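Local coordinates for protein probable transcriptional regulator WhiB7 (Mycobacterium tuberculosis, PDB 7KUG) that regulates transcription, switching on a set of genes that includes its own, and carries a [4Fe-4S] cluster that probably makes it redox-responsive, at residues P16-H21 with C46-Q51; V38-C43 with G67-D72. The protein carries 2 engineered substitutions. One frame throughout, in Å; residues are numbered along the deposited sequence.

The two contacts, with centres about 11 Å apart, meet at one [4Fe-4S] cluster. Along the chain their segments alternate: 16-21 in the N-terminal loop, 38-43 in the C-terminal part of helix 33-43, 46-51 leading into helix 49-59, and finally the turn and middle strand of a three-stranded antiparallel sheet, at 67-72. Contact 1 supplies two cysteine ligands and contact 2 a third; Cys52 on helix 49-59, which also lines the pocket, is probably the fourth ligand. They also touch directly, with Pro19 against the carbonyl of the engineered Met42 and Arg49 against the carbonyls of Cys43 and Gly67, so loop, helices and the turn of the sheet close round one cofactor.

Contact 1: P16-H21 with C46-Q51; sequences PVLPCH and CPIRRQ. With SF4 (iron/sulfur cluster), chain E.
Cys46 and Leu18 meet beside the cluster, CD2 of the leucine 3.9 Å from the cysteine SG, where two loops hold neighbouring irons. Two metal bonds tie both segments to the cluster: Cys20 SG binds FE2 and Cys46 SG binds FE1, each at 2.3 Å. The thiolate of Cys46 points away from its own backbone N (chi1 -176°), which carries it to FE1.

Apolar packing surrounds the Cys46 side of the cluster. The two methyls of Leu18 divide the work: CD2 faces the sulfur and the Pro47 ring, while CD1 lies 4.1 Å from CD1 of Ile48, the two side chains crossing nearly at right angles. Both CD1 methyls also border sulfide S4. Pro19 sets its CD 3.8 Å from Cys46 CB and touches sulfide S3 with the same atom. Another protein chain packs on Leu18 and Cys20.

No hydrogen bond crosses between the two segments. A type I turn from Cys46 to Arg49 lets Ile48 N donate to Cys46 SG at 3.5 Å, with an N-H...S angle of 157°. This bond would probably draw negative charge from the thiolate and help tune the cluster's potential, while Leu18, Pro19 and Ile48 probably limit water at sulfides S3 and S4.

Contact 2: V38-C43 with G67-D72; sequences VAKTMC and GGEIFD. Engineered in segment 38-43: Met42 (natural residue Leu). With SF4 (iron/sulfur cluster), chain E.
The [4Fe-4S] pocket of this WhiB-family protein is walled here by the C-terminal part of helix 33-43 and by the Gly-Val-Trp-Gly-Gly turn of WhiB-like proteins, Gly64 to Gly68. Cys43 SG binds FE4 at 2.3 Å; with chi1 at -72° the sulfur swings to the side of the backbone N and reaches its iron, while CB is left facing Gly68. That CB presses on Gly68 CA at 3.3 Å, tighter than usual carbon contact, and Gly67 CA comes to 3.5 Å from sulfide S2. Both glycines have positive phi, and the Cys43 CB lies directly against the Gly68 backbone.

The turn links strands 65-66 and 69-72 of the hairpin, part of the antiparallel sheet, and the helix packs across its start. Val65 on the first strand touches Ala39, Lys40 and Cys43 as well as Ile70, while Phe71 turns to helix 49-59.

Lys40 spans the remainder of the interface with its long chain. CG lies over the Gly68 carbonyl oxygen and CE in front of that O, 3.3 Å away, and CD rests 3.7 Å from Ile70 CD1 where the two side chains cross at about a right angle. A bend at chi3 (69°) turns the ammonium toward Glu69, but Lys40 NZ and Glu69 OE1 form just a long salt bridge of 4.0 Å. Two waters make good the gap: each accepts from NZ and donates to OE1, and one of them also accepts from Ile70 N, tying the carboxylate to the strand backbone. A further water donates to both Lys40 O and Gly68 O, at 2.8 Å from the lysine oxygen, stitching helix backbone to turn backbone.

Contact 1: P16-H21 with C46-Q51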
ATOM      1  N   PRO A  16       3.209 -20.604   1.826  1.00 72.57           N
ATOM      2  CA  PRO A  16       3.789 -20.119   3.095  1.00 64.76           C
ATOM      3  C   PRO A  16       2.961 -19.013   3.769  1.00 49.27           C
ATOM      4  O   PRO A  16       3.243 -17.856   3.512  1.00 54.66           O
ATOM      5  CB  PRO A  16       5.147 -19.535   2.677  1.00 72.63           C
ATOM      6  CG  PRO A  16       4.887 -19.031   1.280  1.00 70.13           C
ATOM      7  CD  PRO A  16       3.991 -20.097   0.685  1.00 69.98           C
ATOM      8  N   VAL A  17       1.984 -19.377   4.610  1.00 60.89           N
ATOM      9  CA  VAL A  17       0.965 -18.418   5.133  1.00 42.33           C
ATOM     10  C   VAL A  17       1.686 -17.319   5.922  1.00 37.84           C
ATOM     11  O   VAL A  17       2.515 -17.623   6.813  1.00 37.70           O
ATOM     12  CB  VAL A  17      -0.146 -19.088   5.962  1.00 45.92           C
ATOM     13  CG1 VAL A  17      -0.122 -18.644   7.419  1.00 45.36           C
ATOM     14  CG2 VAL A  17      -1.518 -18.830   5.350  1.00 45.11           C
ATOM     15  N   LEU A  18       1.399 -16.067   5.579  1.00 32.90           N
ATOM     16  CA  LEU A  18       1.726 -14.909   6.440  1.00 26.76           C
ATOM     17  C   LEU A  18       0.477 -14.551   7.233  1.00 21.29           C
ATOM     18  O   LEU A  18      -0.632 -14.549   6.695  1.00 22.93           O
ATOM     19  CB  LEU A  18       2.224 -13.755   5.572  1.00 26.69           C
ATOM     20  CG  LEU A  18       3.338 -14.112   4.588  1.00 31.63           C
ATOM     21  CD1 LEU A  18       3.770 -12.903   3.778  1.00 35.76           C
ATOM     22  CD2 LEU A  18       4.534 -14.715   5.307  1.00 35.54           C
ATOM     23  N   PRO A  19       0.624 -14.218   8.533  1.00 20.95           N
ATOM     24  CA  PRO A  19      -0.511 -13.760   9.329  1.00 20.84           C
ATOM     25  C   PRO A  19      -1.322 -12.644   8.660  1.00 21.59           C
ATOM     26  O   PRO A  19      -2.513 -12.559   8.876  1.00 20.92           O
ATOM     27  CB  PRO A  19       0.148 -13.324  10.639  1.00 19.16           C
ATOM     28  CG  PRO A  19       1.343 -14.244  10.753  1.00 21.29           C
ATOM     29  CD  PRO A  19       1.850 -14.390   9.330  1.00 21.96           C
ATOM     30  N   CYS A  20      -0.678 -11.754   7.900  1.00 19.98           N
ATOM     31  CA  CYS A  20      -1.389 -10.570   7.352  1.00 19.97           C
ATOM     32  C   CYS A  20      -2.160 -10.951   6.078  1.00 21.53           C
ATOM     33  O   CYS A  20      -2.769 -10.059   5.472  1.00 21.80           O
ATOM     34  CB  CYS A  20      -0.425  -9.414   7.133  1.00 17.99           C
ATOM     35  SG  CYS A  20       0.862  -9.752   5.906  1.00 20.29           S
ATOM     36  N   HIS A  21      -2.182 -12.243   5.728  1.00 22.20           N
ATOM     37  CA  HIS A  21      -3.106 -12.833   4.720  1.00 23.86           C
ATOM     38  C   HIS A  21      -4.405 -13.297   5.388  1.00 23.76           C
ATOM     39  O   HIS A  21      -5.287 -13.798   4.683  1.00 26.94           O
ATOM     40  CB  HIS A  21      -2.395 -13.947   3.948  1.00 26.19           C
ATOM     41  CG  HIS A  21      -1.284 -13.420   3.106  1.00 30.71           C
ATOM     42  ND1 HIS A  21      -0.149 -14.161   2.820  1.00 40.34           N
ATOM     43  CD2 HIS A  21      -1.103 -12.210   2.530  1.00 37.53           C
ATOM     44  CE1 HIS A  21       0.670 -13.437   2.082  1.00 42.44           C
ATOM     45  NE2 HIS A  21       0.100 -12.236   1.882  1.00 41.86           N
ATOM     46  N   CYS A  46       5.022 -14.571  12.460  1.00 21.18           N
ATOM     47  CA  CYS A  46       5.344 -14.492  11.014  1.00 20.63           C
ATOM     48  C   CYS A  46       6.739 -15.044  10.736  1.00 21.86           C
ATOM     49  O   CYS A  46       7.717 -14.643  11.356  1.00 20.53           O
ATOM     50  CB  CYS A  46       5.264 -13.066  10.498  1.00 19.92           C
ATOM     51  SG  CYS A  46       5.551 -13.031   8.718  1.00 20.01           S
ATOM     52  N   PRO A  47       6.884 -15.970   9.763  1.00 23.85           N
ATOM     53  CA  PRO A  47       8.197 -16.546   9.469  1.00 25.40           C
ATOM     54  C   PRO A  47       9.214 -15.553   8.874  1.00 28.97           C
ATOM     55  O   PRO A  47      10.414 -15.826   8.937  1.00 27.13           O
ATOM     56  CB  PRO A  47       7.876 -17.679   8.482  1.00 25.85           C
ATOM     57  CG  PRO A  47       6.557 -17.295   7.852  1.00 28.11           C
ATOM     58  CD  PRO A  47       5.813 -16.522   8.926  1.00 23.40           C
ATOM     59  N   ILE A  48       8.750 -14.424   8.334  1.00 24.22           N
ATOM     60  CA  ILE A  48       9.633 -13.364   7.748  1.00 23.85           C
ATOM     61  C   ILE A  48       9.541 -12.061   8.559  1.00 23.59           C
ATOM     62  O   ILE A  48       9.891 -10.989   8.015  1.00 21.86           O
ATOM     63  CB  ILE A  48       9.313 -13.137   6.259  1.00 23.91           C
ATOM     64  CG1 ILE A  48       7.921 -12.539   6.036  1.00 24.46           C
ATOM     65  CG2 ILE A  48       9.501 -14.417   5.470  1.00 26.24           C
ATOM     66  CD1 ILE A  48       7.670 -12.095   4.616  1.00 27.38           C
ATOM     67  N   ARG A  49       9.133 -12.121   9.828  1.00 23.75           N
ATOM     68  CA  ARG A  49       8.854 -10.906  10.637  1.00 20.57           C
ATOM     69  C   ARG A  49      10.058  -9.951  10.615  1.00 21.62           C
ATOM     70  O   ARG A  49       9.895  -8.769  10.343  1.00 21.00           O
ATOM     71  CB  ARG A  49       8.486 -11.288  12.073  1.00 20.29           C
ATOM     72  CG  ARG A  49       7.954 -10.114  12.878  1.00 21.03           C
ATOM     73  CD  ARG A  49       7.804 -10.482  14.334  1.00 24.31           C
ATOM     74  NE  ARG A  49       9.087 -10.396  15.011  1.00 24.21           N
ATOM     75  CZ  ARG A  49       9.427 -11.107  16.081  1.00 38.06           C
ATOM     76  NH1 ARG A  49      10.613 -10.918  16.640  1.00 43.21           N
ATOM     77  NH2 ARG A  49       8.599 -12.015  16.578  1.00 36.57           N
ATOM     78  N   ARG A  50      11.269 -10.438  10.899  1.00 21.94           N
ATOM     79  CA  ARG A  50      12.439  -9.533  11.018  1.00 23.65           C
ATOM     80  C   ARG A  50      12.817  -8.967   9.647  1.00 23.18           C
ATOM     81  O   ARG A  50      13.292  -7.822   9.612  1.00 25.36           O
ATOM     82  CB  ARG A  50      13.614 -10.276  11.645  1.00 26.03           C
ATOM     83  CG  ARG A  50      13.380 -10.595  13.109  1.00 30.44           C
ATOM     84  CD  ARG A  50      14.697 -10.826  13.811  1.00 37.40           C
ATOM     85  NE  ARG A  50      14.476 -10.862  15.238  1.00 36.30           N
ATOM     86  CZ  ARG A  50      14.199 -11.956  15.912  1.00 34.50           C
ATOM     87  NH1 ARG A  50      14.145 -13.119  15.281  1.00 38.74           N
ATOM     88  NH2 ARG A  50      13.990 -11.883  17.214  1.00 36.29           N
ATOM     89  N   GLN A  51      12.624  -9.752   8.587  1.00 24.35           N
ATOM     90  CA  GLN A  51      12.883  -9.315   7.189  0.60 25.59           C
ATOM     91  C   GLN A  51      11.868  -8.224   6.810  1.00 25.66           C
ATOM     92  O   GLN A  51      12.291  -7.215   6.216  1.00 23.84           O
ATOM     93  CB  GLN A  51      12.883 -10.546   6.283  0.60 28.54           C
ATOM     94  CG  GLN A  51      13.945 -11.568   6.684  0.60 32.00           C
ATOM     95  CD  GLN A  51      13.398 -12.755   7.446  0.60 36.21           C
ATOM     96  OE1 GLN A  51      12.825 -12.630   8.530  0.60 26.45           O
ATOM     97  NE2 GLN A  51      13.594 -13.937   6.881  0.60 38.58           N
TER
HETATM   98 FE1  SF4 E 101       4.648 -10.924   8.435  1.00 20.61          FE
HETATM   99 FE2  SF4 E 101       2.682  -9.477   7.262  1.00 19.60          FE
HETATM  100 FE3  SF4 E 101       5.168  -8.385   7.689  1.00 19.45          FE
HETATM  101 FE4  SF4 E 101       3.480  -8.880   9.811  1.00 18.34          FE
HETATM  102  S1  SF4 E 101       3.188  -7.533   8.062  1.00 18.76           S
HETATM  103  S2  SF4 E 101       5.608  -9.339   9.641  1.00 17.56           S
HETATM  104  S3  SF4 E 101       2.543 -10.720   9.125  1.00 17.34           S
HETATM  105  S4  SF4 E 101       4.628 -10.046   6.424  1.00 20.51           S

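Contact 2: V38-C43 with G67-D72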
ATOM      1  N   VAL A  38      -3.598  -5.378  18.047  1.00 22.45           N
ATOM      2  CA  VAL A  38      -4.032  -6.666  17.430  1.00 23.03           C
ATOM      3  C   VAL A  38      -3.088  -7.001  16.263  1.00 20.24           C
ATOM      4  O   VAL A  38      -2.548  -8.120  16.230  1.00 20.55           O
ATOM      5  CB  VAL A  38      -5.511  -6.623  17.001  1.00 22.48           C
ATOM      6  CG1 VAL A  38      -5.876  -7.801  16.124  1.00 23.22           C
ATOM      7  CG2 VAL A  38      -6.441  -6.559  18.202  1.00 26.55           C
ATOM      8  N   ALA A  39      -2.859  -6.069  15.337  1.00 21.19           N
ATOM      9  CA  ALA A  39      -2.006  -6.311  14.153  1.00 20.05           C
ATOM     10  C   ALA A  39      -0.585  -6.661  14.612  1.00 17.34           C
ATOM     11  O   ALA A  39       0.005  -7.615  14.069  1.00 19.24           O
ATOM     12  CB  ALA A  39      -2.016  -5.111  13.234  1.00 22.27           C
ATOM     13  N   LYS A  40      -0.045  -5.914  15.577  1.00 19.04           N
ATOM     14  CA  LYS A  40       1.306  -6.195  16.127  1.00 19.71           C
ATOM     15  C   LYS A  40       1.357  -7.644  16.628  1.00 19.64           C
ATOM     16  O   LYS A  40       2.398  -8.310  16.441  1.00 18.50           O
ATOM     17  CB  LYS A  40       1.647  -5.242  17.266  1.00 21.99           C
ATOM     18  CG  LYS A  40       2.081  -3.854  16.832  1.00 23.77           C
ATOM     19  CD  LYS A  40       2.463  -2.993  17.998  1.00 26.34           C
ATOM     20  CE  LYS A  40       3.733  -3.449  18.672  1.00 25.98           C
ATOM     21  NZ  LYS A  40       4.205  -2.429  19.636  1.00 31.18           N
ATOM     22  N   THR A  41       0.285  -8.126  17.250  1.00 18.99           N
ATOM     23  CA  THR A  41       0.274  -9.473  17.861  1.00 19.09           C
ATOM     24  C   THR A  41       0.226 -10.518  16.745  1.00 20.12           C
ATOM     25  O   THR A  41       0.921 -11.554  16.843  1.00 19.02           O
ATOM     26  CB  THR A  41      -0.881  -9.618  18.856  1.00 20.79           C
ATOM     27  OG1 THR A  41      -0.686  -8.626  19.862  1.00 22.55           O
ATOM     28  CG2 THR A  41      -0.946 -10.986  19.497  1.00 21.01           C
HETATM   29  N   MSE A  42      -0.542 -10.253  15.693  1.00 20.85           N
HETATM   30  CA  MSE A  42      -0.630 -11.173  14.533  1.00 18.84           C
HETATM   31  C   MSE A  42       0.773 -11.426  13.977  1.00 18.27           C
HETATM   32  O   MSE A  42       1.058 -12.566  13.623  1.00 19.23           O
HETATM   33  CB  MSE A  42      -1.512 -10.589  13.428  1.00 20.05           C
HETATM   34  CG  MSE A  42      -2.942 -10.403  13.834  1.00 18.14           C
HETATM   35 SE   MSE A  42      -3.932 -12.064  13.922  0.90 18.86          SE
HETATM   36  CE  MSE A  42      -4.372 -12.302  12.019  1.00 22.65           C
ATOM     37  N   CYS A  43       1.599 -10.376  13.852  1.00 19.53           N
ATOM     38  CA  CYS A  43       2.920 -10.457  13.190  1.00 17.44           C
ATOM     39  C   CYS A  43       3.879 -11.356  13.981  1.00 17.61           C
ATOM     40  O   CYS A  43       4.857 -11.817  13.407  1.00 18.00           O
ATOM     41  CB  CYS A  43       3.561  -9.081  13.052  1.00 17.66           C
ATOM     42  SG  CYS A  43       2.793  -7.994  11.821  1.00 18.89           S
ATOM     43  N   GLY A  67       6.387  -5.996  10.388  1.00 19.32           N
ATOM     44  CA  GLY A  67       7.323  -6.751  11.236  1.00 18.90           C
ATOM     45  C   GLY A  67       6.951  -6.631  12.705  1.00 18.60           C
ATOM     46  O   GLY A  67       7.862  -6.631  13.548  1.00 21.31           O
ATOM     47  N   GLY A  68       5.651  -6.469  12.995  1.00 18.45           N
ATOM     48  CA  GLY A  68       5.097  -6.421  14.360  1.00 18.55           C
ATOM     49  C   GLY A  68       5.409  -5.121  15.066  1.00 18.77           C
ATOM     50  O   GLY A  68       5.304  -5.083  16.298  1.00 21.49           O
ATOM     51  N   GLU A  69       5.759  -4.075  14.322  1.00 17.36           N
ATOM     52  CA  GLU A  69       5.975  -2.719  14.891  1.00 20.30           C
ATOM     53  C   GLU A  69       5.069  -1.685  14.195  1.00 18.88           C
ATOM     54  O   GLU A  69       4.827  -1.796  12.977  1.00 19.16           O
ATOM     55  CB  GLU A  69       7.442  -2.313  14.762  1.00 20.61           C
ATOM     56  CG  GLU A  69       8.401  -3.223  15.527  1.00 22.25           C
ATOM     57  CD  GLU A  69       8.216  -3.253  17.035  1.00 23.66           C
ATOM     58  OE1 GLU A  69       7.607  -2.311  17.598  1.00 26.03           O
ATOM     59  OE2 GLU A  69       8.722  -4.217  17.655  1.00 27.82           O
ATOM     60  N   ILE A  70       4.631  -0.667  14.934  1.00 19.18           N
ATOM     61  CA  ILE A  70       3.885   0.483  14.361  1.00 19.72           C
ATOM     62  C   ILE A  70       4.882   1.466  13.757  1.00 20.74           C
ATOM     63  O   ILE A  70       5.813   1.884  14.467  1.00 20.91           O
ATOM     64  CB  ILE A  70       3.010   1.164  15.425  1.00 21.64           C
ATOM     65  CG1 ILE A  70       1.939   0.201  15.942  1.00 21.92           C
ATOM     66  CG2 ILE A  70       2.423   2.468  14.901  1.00 23.89           C
ATOM     67  CD1 ILE A  70       1.476   0.528  17.334  1.00 26.54           C
ATOM     68  N   PHE A  71       4.635   1.876  12.513  1.00 18.20           N
ATOM     69  CA  PHE A  71       5.460   2.890  11.815  1.00 19.17           C
ATOM     70  C   PHE A  71       4.788   4.255  11.826  1.00 21.39           C
ATOM     71  O   PHE A  71       3.553   4.371  11.790  1.00 20.71           O
ATOM     72  CB  PHE A  71       5.748   2.437  10.390  1.00 18.18           C
ATOM     73  CG  PHE A  71       6.881   1.449  10.293  1.00 17.62           C
ATOM     74  CD1 PHE A  71       6.768   0.196  10.868  1.00 18.82           C
ATOM     75  CD2 PHE A  71       8.050   1.773   9.623  1.00 19.84           C
ATOM     76  CE1 PHE A  71       7.817  -0.707  10.793  1.00 19.71           C
ATOM     77  CE2 PHE A  71       9.095   0.867   9.538  1.00 20.30           C
ATOM     78  CZ  PHE A  71       8.971  -0.378  10.109  1.00 20.93           C
ATOM     79  N   ASP A  72       5.637   5.287  11.863  1.00 23.02           N
ATOM     80  CA  ASP A  72       5.229   6.707  11.789  1.00 22.64           C
ATOM     81  C   ASP A  72       6.368   7.453  11.085  1.00 22.04           C
ATOM     82  O   ASP A  72       7.436   7.587  11.686  1.00 22.53           O
ATOM     83  CB  ASP A  72       4.938   7.251  13.187  1.00 22.09           C
ATOM     84  CG  ASP A  72       4.464   8.692  13.200  1.00 23.57           C
ATOM     85  OD1 ASP A  72       4.202   9.226  12.090  1.00 23.03           O
ATOM     86  OD2 ASP A  72       4.361   9.263  14.308  1.00 23.70           O
TER
HETATM   87 FE1  SF4 E 101       4.648 -10.924   8.435  1.00 20.61          FE
HETATM   88 FE2  SF4 E 101       2.682  -9.477   7.262  1.00 19.60          FE
HETATM   89 FE3  SF4 E 101       5.168  -8.385   7.689  1.00 19.45          FE
HETATM   90 FE4  SF4 E 101       3.480  -8.880   9.811  1.00 18.34          FE
HETATM   91  S1  SF4 E 101       3.188  -7.533   8.062  1.00 18.76           S
HETATM   92  S2  SF4 E 101       5.608  -9.339   9.641  1.00 17.56           S
HETATM   93  S3  SF4 E 101       2.543 -10.720   9.125  1.00 17.34           S
HETATM   94  S4  SF4 E 101       4.628 -10.046   6.424  1.00 20.51           S
HETATM   95  O   HOH W   1       4.777  -7.379  17.599  1.00 22.97           O
HETATM   96  O   HOH W   2       5.652  -0.596  17.702  1.00 25.74           O
HETATM   97  O   HOH W   3       6.919  -3.746  20.143  1.00 41.32           O